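Side-chain contacts in transmembrane oligosaccharyl transferase (Archaeoglobus fulgidus, PDB 3WAJ), which is an archaeal membrane protein of the STT3/AglB family, with a GT-C transmembrane region followed by a soluble core domain: residues A[513-518]-A[604-609]; A[585-590]-A[598-603]. All coordinates share one frame; numbering follows the deposited sequence.

Both contacts lie in the AglB core domain, their centres about 17 Å apart, and contact 2 is nested inside the loop of chain that contact 1 closes. Strand 605-611 joins them. One of its faces turns Tyr607 to the turn after helix 501-513 in contact 1; on the other, Val608 rests against Phe587 and Phe588 of contact 2. Contact 1 is partly buried and mixed in chemistry: a methyl over an aromatic ring, a proline beside a hydroxyl and an ammonium group. Contact 2 is buried, joins two short helices and is almost wholly aliphatic and aromatic, with a serine hydroxyl, bonded to nearby backbone carbonyls, at its margin.

Contact 1: residues A[513-518]-A[604-609]; sequences NTPDGE and NVKYVV
Thr514 lays its methyl over one face of the Tyr607 ring: CG2 is 3.8 Å from the ring centroid and 24° off the normal, a CH-pi contact displaced toward the phenol end, where CG2 comes within 3.5 Å of Tyr607 CZ. A chi1 of 60° places CG2 opposite the carbonyl carbon of Thr514 and leaves OG1 between the backbone N and that carbon, hydrogen-bonded to Met510 O in the last turn of helix 501-513. The threonine and tyrosine side chains run alongside one another in opposite senses, bringing Thr514 CB beside the phenol oxygen as well.

Pro515 adds further van der Waals contacts. Its CD meets Tyr607 at the edge, near the ring plane, 3.0 Å from OH, a tight approach. Pro515 CG lies 3.2 Å from Lys606 NZ; the lysine chain is extended, with Lys606 CG anti to its backbone N (chi1 -170°).

These side chains bridge two elements of the core domain. Residues 514-516 form the turn between helices 501-513 and 517-524, while 605-611 is the central strand of a five-stranded mixed sheet, entered from helix 593-602 through a Schellman motif with Asn604, at positive phi, as its C-prime residue.

Hydrogen bonding runs to neighbours, with none directly between 513-518 and 604-609. Tyr607 OH is bonded to Tyr832 OH, and Tyr545 meets the Tyr607 ring edge-to-face while its own hydroxyl bonds to Pro515 O.

Charge plays a looser part. Lys606 NZ is 6.2 Å from Asp516 OD2, too far for a salt bridge, and the ion pair of Lys606 NZ with Glu775 OE2 is long and weak.

Contact 2: residues A[585-590]-A[598-603]; sequences SSFFTA and FVAEKL
Val599 points its two methyls across the gap between helices 584-588 and 593-602, into the angle between Ser586 and Phe587. CG1, anti to the backbone N at chi1 171°, touches both Phe587 CB and Ser586 OG. Its distance to Phe587 CB is 3.9 Å. CG2 lies along the Ser586 side, 4.1 Å from Ser586 OG. Val599 thus meets the base of the phenylalanine rather than its ring.

The ring is carried onward by the torsion of Phe587, whose CG stands anti to its backbone N (chi1 179°), until CE1 lies 4.1 Å from Ala600 CB. That methyl approaches the ring obliquely. Consecutive residues of helix 593-602 therefore share Phe587, Val599 taking its CB and Ala600 the CE1 side of the ring.

The two short helices are consecutive in the core domain, joined by residues 589-592, and their segments come nearest at Phe587 and Val599, whose CA atoms are 6.1 Å apart. Met678 and Leu682 of helix 678-684 also pack on the Phe587 ring. Its neighbour Phe588 offers a face to it, with Phe587 CD2 3.7 Å above the Phe588 plane and over its centre.

Ser586 OG touches the Val599 methyls, but its hydrogen bonds are made to Gly583 O and Val581 O, just ahead of the segment. At the helix end, Ser585 O accepts from both Thr589 OG1, at 2.8 Å, and Thr589 N, which reach it from opposite faces of the carbonyl plane.

Contact 1: residues A[513-518]-A[604-609]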
# COMPACT_ATOMS: atom_id res chain seq x y z
N ASN A 513 22.91 -10.76 8.93
CA ASN A 513 23.13 -12.05 9.59
C ASN A 513 22.65 -13.28 8.82
O ASN A 513 22.75 -14.39 9.31
CB ASN A 513 22.53 -12.03 11.01
CG ASN A 513 23.23 -11.02 11.92
OD1 ASN A 513 24.27 -11.31 12.50
ND2 ASN A 513 22.68 -9.81 12.01
N THR A 514 22.12 -13.07 7.61
CA THR A 514 21.77 -14.18 6.73
C THR A 514 22.80 -14.21 5.61
O THR A 514 23.43 -13.19 5.35
CB THR A 514 20.31 -14.07 6.25
OG1 THR A 514 20.15 -12.84 5.53
CG2 THR A 514 19.37 -14.08 7.46
N PRO A 515 23.00 -15.37 4.96
CA PRO A 515 24.16 -15.52 4.07
C PRO A 515 24.07 -14.80 2.74
O PRO A 515 22.97 -14.46 2.30
CB PRO A 515 24.23 -17.04 3.83
CG PRO A 515 22.89 -17.57 4.19
CD PRO A 515 22.31 -16.65 5.22
N ASP A 516 25.24 -14.60 2.13
CA ASP A 516 25.39 -14.02 0.79
C ASP A 516 25.05 -12.52 0.68
O ASP A 516 24.65 -12.04 -0.39
CB ASP A 516 24.59 -14.84 -0.24
CG ASP A 516 24.95 -16.31 -0.23
OD1 ASP A 516 26.15 -16.62 -0.39
OD2 ASP A 516 24.04 -17.15 -0.04
N GLY A 517 25.25 -11.79 1.77
CA GLY A 517 24.88 -10.37 1.82
C GLY A 517 25.53 -9.52 0.75
O GLY A 517 24.89 -8.63 0.17
N GLU A 518 26.80 -9.79 0.47
CA GLU A 518 27.53 -9.04 -0.55
C GLU A 518 26.89 -9.20 -1.94
O GLU A 518 26.74 -8.22 -2.70
CB GLU A 518 29.00 -9.46 -0.57
CG GLU A 518 29.96 -8.33 -0.95
CD GLU A 518 31.44 -8.74 -0.88
OE1 GLU A 518 32.29 -7.85 -0.65
OE2 GLU A 518 31.75 -9.94 -1.07
N ASN A 604 11.33 -21.87 -2.92
CA ASN A 604 12.71 -21.87 -2.47
C ASN A 604 12.92 -20.96 -1.25
O ASN A 604 13.85 -20.13 -1.23
CB ASN A 604 13.60 -21.42 -3.62
CG ASN A 604 15.05 -21.72 -3.39
OD1 ASN A 604 15.40 -22.77 -2.84
ND2 ASN A 604 15.93 -20.79 -3.80
N VAL A 605 12.06 -21.06 -0.24
CA VAL A 605 12.23 -20.16 0.89
C VAL A 605 13.28 -20.68 1.86
O VAL A 605 13.41 -21.89 2.07
CB VAL A 605 10.90 -19.78 1.61
CG1 VAL A 605 9.69 -20.21 0.81
CG2 VAL A 605 10.87 -20.33 3.02
N LYS A 606 14.04 -19.76 2.44
CA LYS A 606 15.00 -20.11 3.46
C LYS A 606 14.69 -19.39 4.79
O LYS A 606 15.10 -19.83 5.87
CB LYS A 606 16.42 -19.79 2.99
CG LYS A 606 17.47 -20.36 3.92
CD LYS A 606 18.91 -19.98 3.54
CE LYS A 606 19.87 -20.91 4.30
NZ LYS A 606 21.20 -20.29 4.52
N TYR A 607 13.95 -18.29 4.72
CA TYR A 607 13.54 -17.58 5.94
C TYR A 607 12.07 -17.23 5.92
O TYR A 607 11.50 -16.94 4.86
CB TYR A 607 14.37 -16.31 6.16
CG TYR A 607 15.82 -16.63 6.28
CD1 TYR A 607 16.35 -17.02 7.51
CD2 TYR A 607 16.66 -16.60 5.17
CE1 TYR A 607 17.68 -17.34 7.64
CE2 TYR A 607 18.00 -16.91 5.29
CZ TYR A 607 18.50 -17.29 6.53
OH TYR A 607 19.83 -17.62 6.68
N VAL A 608 11.48 -17.28 7.10
CA VAL A 608 10.10 -16.88 7.31
C VAL A 608 10.15 -15.68 8.27
O VAL A 608 10.88 -15.70 9.26
CB VAL A 608 9.30 -18.02 7.99
CG1 VAL A 608 7.82 -17.65 8.11
CG2 VAL A 608 9.47 -19.35 7.25
N VAL A 609 9.40 -14.62 7.96
CA VAL A 609 9.24 -13.50 8.88
C VAL A 609 7.77 -13.35 9.26
O VAL A 609 6.90 -13.17 8.39
CB VAL A 609 9.75 -12.18 8.30
CG1 VAL A 609 9.62 -11.07 9.34
CG2 VAL A 609 11.21 -12.31 7.80

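Contact 2: residues A[585-590]-A[598-603]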
# COMPACT_ATOMS: atom_id res chain seq x y z
N SER A 585 -0.28 -16.91 1.51
CA SER A 585 -1.49 -17.34 2.21
C SER A 585 -1.51 -18.86 2.37
O SER A 585 -2.01 -19.38 3.36
CB SER A 585 -2.76 -16.83 1.53
OG SER A 585 -3.01 -17.50 0.31
N SER A 586 -0.95 -19.57 1.41
CA SER A 586 -1.01 -21.03 1.43
C SER A 586 0.08 -21.57 2.34
O SER A 586 0.01 -22.70 2.84
CB SER A 586 -0.88 -21.61 0.02
OG SER A 586 0.12 -20.92 -0.70
N PHE A 587 1.11 -20.76 2.57
CA PHE A 587 2.12 -21.15 3.54
C PHE A 587 1.56 -20.97 4.97
O PHE A 587 1.49 -21.93 5.73
CB PHE A 587 3.43 -20.40 3.30
CG PHE A 587 4.51 -20.75 4.29
CD1 PHE A 587 5.28 -21.89 4.13
CD2 PHE A 587 4.74 -19.95 5.41
CE1 PHE A 587 6.27 -22.24 5.06
CE2 PHE A 587 5.73 -20.28 6.35
CZ PHE A 587 6.49 -21.42 6.17
N PHE A 588 1.13 -19.76 5.30
CA PHE A 588 0.74 -19.45 6.69
C PHE A 588 -0.56 -20.06 7.20
O PHE A 588 -0.75 -20.18 8.41
CB PHE A 588 0.76 -17.93 6.97
CG PHE A 588 2.12 -17.32 6.84
CD1 PHE A 588 3.08 -17.50 7.83
CD2 PHE A 588 2.47 -16.58 5.70
CE1 PHE A 588 4.37 -16.94 7.71
CE2 PHE A 588 3.75 -16.02 5.56
CZ PHE A 588 4.70 -16.20 6.56
N THR A 589 -1.46 -20.43 6.29
CA THR A 589 -2.69 -21.08 6.74
C THR A 589 -2.64 -22.58 6.52
O THR A 589 -3.66 -23.27 6.63
CB THR A 589 -3.92 -20.57 6.00
OG1 THR A 589 -3.84 -21.01 4.64
CG2 THR A 589 -4.03 -19.03 6.07
N ALA A 590 -1.46 -23.07 6.16
CA ALA A 590 -1.28 -24.50 5.91
C ALA A 590 -1.48 -25.25 7.22
O ALA A 590 -0.91 -24.89 8.27
CB ALA A 590 0.09 -24.78 5.33
N PHE A 598 5.79 -28.25 0.95
CA PHE A 598 5.50 -28.25 -0.47
C PHE A 598 5.55 -26.81 -0.99
O PHE A 598 6.21 -26.51 -1.98
CB PHE A 598 4.14 -28.90 -0.76
CG PHE A 598 3.49 -28.42 -2.03
CD1 PHE A 598 3.93 -28.86 -3.27
CD2 PHE A 598 2.42 -27.52 -1.98
CE1 PHE A 598 3.34 -28.40 -4.45
CE2 PHE A 598 1.81 -27.05 -3.16
CZ PHE A 598 2.27 -27.49 -4.39
N VAL A 599 4.85 -25.92 -0.30
CA VAL A 599 4.81 -24.52 -0.72
C VAL A 599 6.20 -23.87 -0.67
O VAL A 599 6.60 -23.16 -1.61
CB VAL A 599 3.81 -23.73 0.14
CG1 VAL A 599 3.91 -22.22 -0.15
CG2 VAL A 599 2.40 -24.25 -0.10
N ALA A 600 6.92 -24.13 0.42
CA ALA A 600 8.21 -23.48 0.64
C ALA A 600 9.25 -23.95 -0.36
O ALA A 600 10.05 -23.16 -0.84
CB ALA A 600 8.71 -23.70 2.06
N GLU A 601 9.22 -25.24 -0.66
CA GLU A 601 10.14 -25.81 -1.64
C GLU A 601 9.95 -25.17 -3.01
O GLU A 601 10.92 -24.76 -3.63
CB GLU A 601 9.95 -27.32 -1.72
CG GLU A 601 11.05 -28.04 -2.50
CD GLU A 601 12.39 -28.09 -1.77
OE1 GLU A 601 12.53 -27.52 -0.66
OE2 GLU A 601 13.34 -28.70 -2.32
N LYS A 602 8.69 -25.06 -3.46
CA LYS A 602 8.36 -24.41 -4.73
C LYS A 602 8.90 -23.00 -4.85
O LYS A 602 9.31 -22.59 -5.92
CB LYS A 602 6.84 -24.35 -4.94
CG LYS A 602 6.18 -25.70 -5.17
CD LYS A 602 6.58 -26.30 -6.51
CE LYS A 602 6.29 -27.80 -6.53
NZ LYS A 602 6.95 -28.54 -7.66
N LEU A 603 8.88 -22.26 -3.74
CA LEU A 603 9.30 -20.86 -3.75
C LEU A 603 10.70 -20.72 -3.19
O LEU A 603 11.20 -19.61 -3.00
CB LEU A 603 8.31 -19.99 -2.99
CG LEU A 603 6.87 -20.19 -3.45
CD1 LEU A 603 5.87 -19.63 -2.43
CD2 LEU A 603 6.64 -19.59 -4.83